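Local coordinates for protein phosphopantetheine adenylyltransferase (Archaeoglobus fulgidus, PDB 3DO8) that probably transfers an adenylyl group reversibly from ATP to 4'-phosphopantetheine, giving dephospho-CoA and pyrophosphate in coenzyme A biosynthesis, at residues A[1-11]-A[81-93]. Sequence-based numbering, arbitrary orientation.
Sequences MKVALGGTFEP and KTLDVDFEYLVVS
Phe87 lays one face of its ring over the methyl group of Ala4, whose CB sits 3.5 Å from the ring centroid and 7° off the ring normal, a centred CH-pi contact. Val85 CG1 covers the opposite face near the rim and also meets Met1 CB. Met1 runs alongside the ring, and its SD lies at the ring edge, 3.8 Å from Phe87 CE1, in a Met-aromatic contact. With CG anti to its carbonyl carbon (chi1 -67°), Phe87 sets its ring against the Ala4 side of strand 3-7, and an alanine here would probably leave the Ala4 methyl without its aromatic cover and set the Met1 thioether free to turn. Leu90 CD1 reaches the same methyl from the neighbouring strand, 3.7 Å from Ala4 CB. Lys2 O takes two donors, Glu88 N and Tyr89 N, and pairing then continues with Ala4 N to Tyr89 O (2.9 Å) and Val91 N to Ala4 O (2.9 Å). Where the strands separate, one water accepts from Gly6 N and donates to Val91 O. On the other side of the sheet Val3 CG1 packs against Val91 CG2 at 3.8 Å. The side chains of Lys2 and Glu88 run abreast, and Lys2 NZ forms a salt bridge with Glu88 OE1 (3.2 Å), meeting it from above the carboxylate plane; Glu88 OE2 forms another with Lys18 of the second subunit, and Asp21 of that subunit hydrogen-bonds the Tyr89 hydroxyl. Strand 3-7 is the middle strand and 89-92 its parallel neighbour in a five-stranded sheet of order 3-2-1-4-5, the Rossmann-like core of the nucleotidyltransferase fold.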
# COMPACT_ATOMS: atom_id res chain seq x y z
N MET A 1 13.48 -11.42 -1.54
CA MET A 1 13.56 -9.95 -1.56
C MET A 1 12.22 -9.37 -1.08
O MET A 1 11.19 -9.86 -1.47
CB MET A 1 13.91 -9.59 -2.99
CG MET A 1 14.97 -8.62 -3.10
SD MET A 1 14.04 -7.16 -2.69
CE MET A 1 15.34 -6.11 -2.08
N LYS A 2 12.19 -8.37 -0.21
CA LYS A 2 10.97 -8.14 0.48
C LYS A 2 10.01 -7.42 -0.51
O LYS A 2 8.88 -7.88 -0.66
CB LYS A 2 11.13 -7.37 1.82
CG LYS A 2 9.95 -7.58 2.74
CD LYS A 2 10.22 -7.06 4.14
CE LYS A 2 8.99 -7.10 5.00
NZ LYS A 2 8.92 -8.34 5.78
N VAL A 3 10.45 -6.33 -1.17
CA VAL A 3 9.49 -5.46 -1.90
C VAL A 3 10.01 -5.10 -3.30
O VAL A 3 11.16 -4.65 -3.45
CB VAL A 3 9.22 -4.15 -1.14
CG1 VAL A 3 8.18 -3.32 -1.91
CG2 VAL A 3 8.79 -4.41 0.29
N ALA A 4 9.15 -5.28 -4.31
CA ALA A 4 9.35 -4.86 -5.70
C ALA A 4 8.59 -3.58 -6.02
O ALA A 4 7.47 -3.43 -5.61
CB ALA A 4 8.88 -5.91 -6.63
N LEU A 5 9.26 -2.67 -6.72
CA LEU A 5 8.70 -1.43 -7.22
C LEU A 5 9.39 -1.18 -8.55
O LEU A 5 10.57 -1.36 -8.66
CB LEU A 5 9.06 -0.26 -6.27
CG LEU A 5 8.79 1.15 -6.73
CD1 LEU A 5 7.30 1.37 -7.01
CD2 LEU A 5 9.29 2.10 -5.70
N GLY A 6 8.66 -0.71 -9.54
CA GLY A 6 9.24 -0.39 -10.83
C GLY A 6 8.66 0.85 -11.46
O GLY A 6 7.59 1.29 -11.08
N GLY A 7 9.40 1.41 -12.41
CA GLY A 7 8.93 2.59 -13.11
C GLY A 7 9.94 3.12 -14.10
O GLY A 7 11.05 2.62 -14.22
N THR A 8 9.51 4.15 -14.82
CA THR A 8 10.37 4.92 -15.70
C THR A 8 10.92 6.14 -14.95
O THR A 8 12.05 6.49 -15.12
CB THR A 8 9.59 5.35 -16.96
OG1 THR A 8 9.27 4.20 -17.72
CG2 THR A 8 10.42 6.30 -17.80
N PHE A 9 10.10 6.76 -14.10
CA PHE A 9 10.52 7.86 -13.20
C PHE A 9 10.98 9.07 -13.98
O PHE A 9 11.98 9.72 -13.62
CB PHE A 9 11.61 7.41 -12.21
CG PHE A 9 11.20 6.25 -11.34
CD1 PHE A 9 10.35 6.44 -10.25
CD2 PHE A 9 11.65 4.96 -11.60
CE1 PHE A 9 9.96 5.35 -9.44
CE2 PHE A 9 11.25 3.89 -10.84
CZ PHE A 9 10.41 4.07 -9.75
N GLU A 10 10.23 9.43 -15.02
CA GLU A 10 10.53 10.64 -15.79
C GLU A 10 9.29 11.48 -15.98
O GLU A 10 8.38 11.06 -16.69
CB GLU A 10 11.15 10.33 -17.15
CG GLU A 10 11.48 11.60 -17.96
CD GLU A 10 12.03 11.34 -19.32
OE1 GLU A 10 12.71 10.31 -19.50
OE2 GLU A 10 11.76 12.17 -20.24
N PRO A 11 9.23 12.65 -15.33
CA PRO A 11 10.14 13.07 -14.27
C PRO A 11 9.76 12.31 -12.99
O PRO A 11 8.79 11.55 -12.98
CB PRO A 11 9.83 14.55 -14.10
CG PRO A 11 8.44 14.64 -14.42
CD PRO A 11 8.15 13.62 -15.50
N LYS A 81 12.17 -8.73 -12.99
CA LYS A 81 12.55 -9.96 -12.31
C LYS A 81 11.39 -10.64 -11.56
O LYS A 81 11.59 -11.61 -10.83
CB LYS A 81 13.65 -9.69 -11.28
CG LYS A 81 14.98 -9.17 -11.81
CD LYS A 81 15.99 -9.13 -10.65
CE LYS A 81 15.63 -8.07 -9.53
NZ LYS A 81 16.03 -8.49 -8.12
N THR A 82 10.18 -10.14 -11.73
CA THR A 82 9.10 -10.56 -10.86
C THR A 82 8.52 -11.94 -11.14
O THR A 82 7.71 -12.40 -10.38
CB THR A 82 7.93 -9.55 -10.89
OG1 THR A 82 7.38 -9.54 -12.21
CG2 THR A 82 8.37 -8.14 -10.44
N LEU A 83 8.97 -12.63 -12.20
CA LEU A 83 8.56 -14.02 -12.40
C LEU A 83 9.58 -14.99 -11.84
O LEU A 83 9.36 -16.19 -11.86
CB LEU A 83 8.37 -14.32 -13.89
CG LEU A 83 7.26 -13.54 -14.58
CD1 LEU A 83 7.11 -13.97 -16.02
CD2 LEU A 83 5.95 -13.65 -13.82
N ASP A 84 10.71 -14.47 -11.37
CA ASP A 84 11.86 -15.28 -10.98
C ASP A 84 12.09 -15.11 -9.47
O ASP A 84 12.04 -16.09 -8.69
CB ASP A 84 13.07 -14.79 -11.80
CG ASP A 84 14.17 -15.80 -11.88
OD1 ASP A 84 13.92 -17.01 -11.66
OD2 ASP A 84 15.30 -15.37 -12.19
N VAL A 85 12.27 -13.88 -9.04
CA VAL A 85 12.54 -13.58 -7.64
C VAL A 85 11.27 -13.65 -6.84
O VAL A 85 10.19 -13.24 -7.33
CB VAL A 85 13.16 -12.16 -7.50
CG1 VAL A 85 13.37 -11.76 -5.99
CG2 VAL A 85 14.44 -12.04 -8.30
N ASP A 86 11.38 -14.11 -5.60
CA ASP A 86 10.25 -14.17 -4.70
C ASP A 86 10.27 -12.84 -3.95
O ASP A 86 11.29 -12.48 -3.29
CB ASP A 86 10.27 -15.36 -3.75
CG ASP A 86 10.03 -16.70 -4.45
OD1 ASP A 86 9.38 -16.75 -5.52
OD2 ASP A 86 10.48 -17.74 -3.91
N PHE A 87 9.22 -12.07 -4.16
CA PHE A 87 8.96 -10.84 -3.44
C PHE A 87 7.76 -11.07 -2.52
O PHE A 87 6.82 -11.79 -2.88
CB PHE A 87 8.61 -9.70 -4.42
CG PHE A 87 9.74 -9.27 -5.29
CD1 PHE A 87 10.74 -8.45 -4.80
CD2 PHE A 87 9.79 -9.67 -6.63
CE1 PHE A 87 11.79 -8.06 -5.60
CE2 PHE A 87 10.84 -9.27 -7.44
CZ PHE A 87 11.85 -8.46 -6.93
N GLU A 88 7.78 -10.43 -1.36
CA GLU A 88 6.62 -10.45 -0.49
C GLU A 88 5.51 -9.48 -0.95
O GLU A 88 4.33 -9.82 -0.93
CB GLU A 88 7.03 -10.13 0.95
CG GLU A 88 5.91 -10.27 1.94
CD GLU A 88 6.41 -10.27 3.40
OE1 GLU A 88 7.65 -10.36 3.63
OE2 GLU A 88 5.57 -10.18 4.32
N TYR A 89 5.91 -8.26 -1.34
CA TYR A 89 4.99 -7.21 -1.75
C TYR A 89 5.48 -6.65 -3.10
O TYR A 89 6.69 -6.54 -3.33
CB TYR A 89 5.01 -6.05 -0.73
CG TYR A 89 4.37 -6.39 0.60
CD1 TYR A 89 3.02 -6.68 0.69
CD2 TYR A 89 5.13 -6.44 1.77
CE1 TYR A 89 2.43 -6.97 1.89
CE2 TYR A 89 4.55 -6.76 2.99
CZ TYR A 89 3.18 -7.02 3.03
OH TYR A 89 2.51 -7.33 4.22
N LEU A 90 4.51 -6.25 -3.91
CA LEU A 90 4.75 -5.55 -5.16
C LEU A 90 3.92 -4.27 -5.08
O LEU A 90 2.68 -4.33 -5.01
CB LEU A 90 4.29 -6.40 -6.34
CG LEU A 90 4.30 -5.79 -7.77
CD1 LEU A 90 5.61 -5.10 -8.18
CD2 LEU A 90 3.85 -6.87 -8.81
N VAL A 91 4.61 -3.14 -5.03
CA VAL A 91 4.00 -1.84 -4.84
C VAL A 91 3.82 -1.21 -6.22
O VAL A 91 4.79 -1.07 -6.97
CB VAL A 91 4.85 -0.90 -3.95
CG1 VAL A 91 4.22 0.53 -3.95
CG2 VAL A 91 4.92 -1.49 -2.54
N VAL A 92 2.57 -0.85 -6.53
CA VAL A 92 2.18 -0.36 -7.85
C VAL A 92 1.23 0.83 -7.75
O VAL A 92 0.70 1.12 -6.71
CB VAL A 92 1.52 -1.49 -8.70
CG1 VAL A 92 2.55 -2.56 -8.96
CG2 VAL A 92 0.30 -2.05 -8.03
N SER A 93 1.08 1.53 -8.86
CA SER A 93 0.17 2.65 -8.99
C SER A 93 -1.00 2.19 -9.83
O SER A 93 -1.02 1.07 -10.33
CB SER A 93 0.87 3.80 -9.68
OG SER A 93 1.02 3.52 -11.05
O HOH W 1 5.83 -0.91 -9.44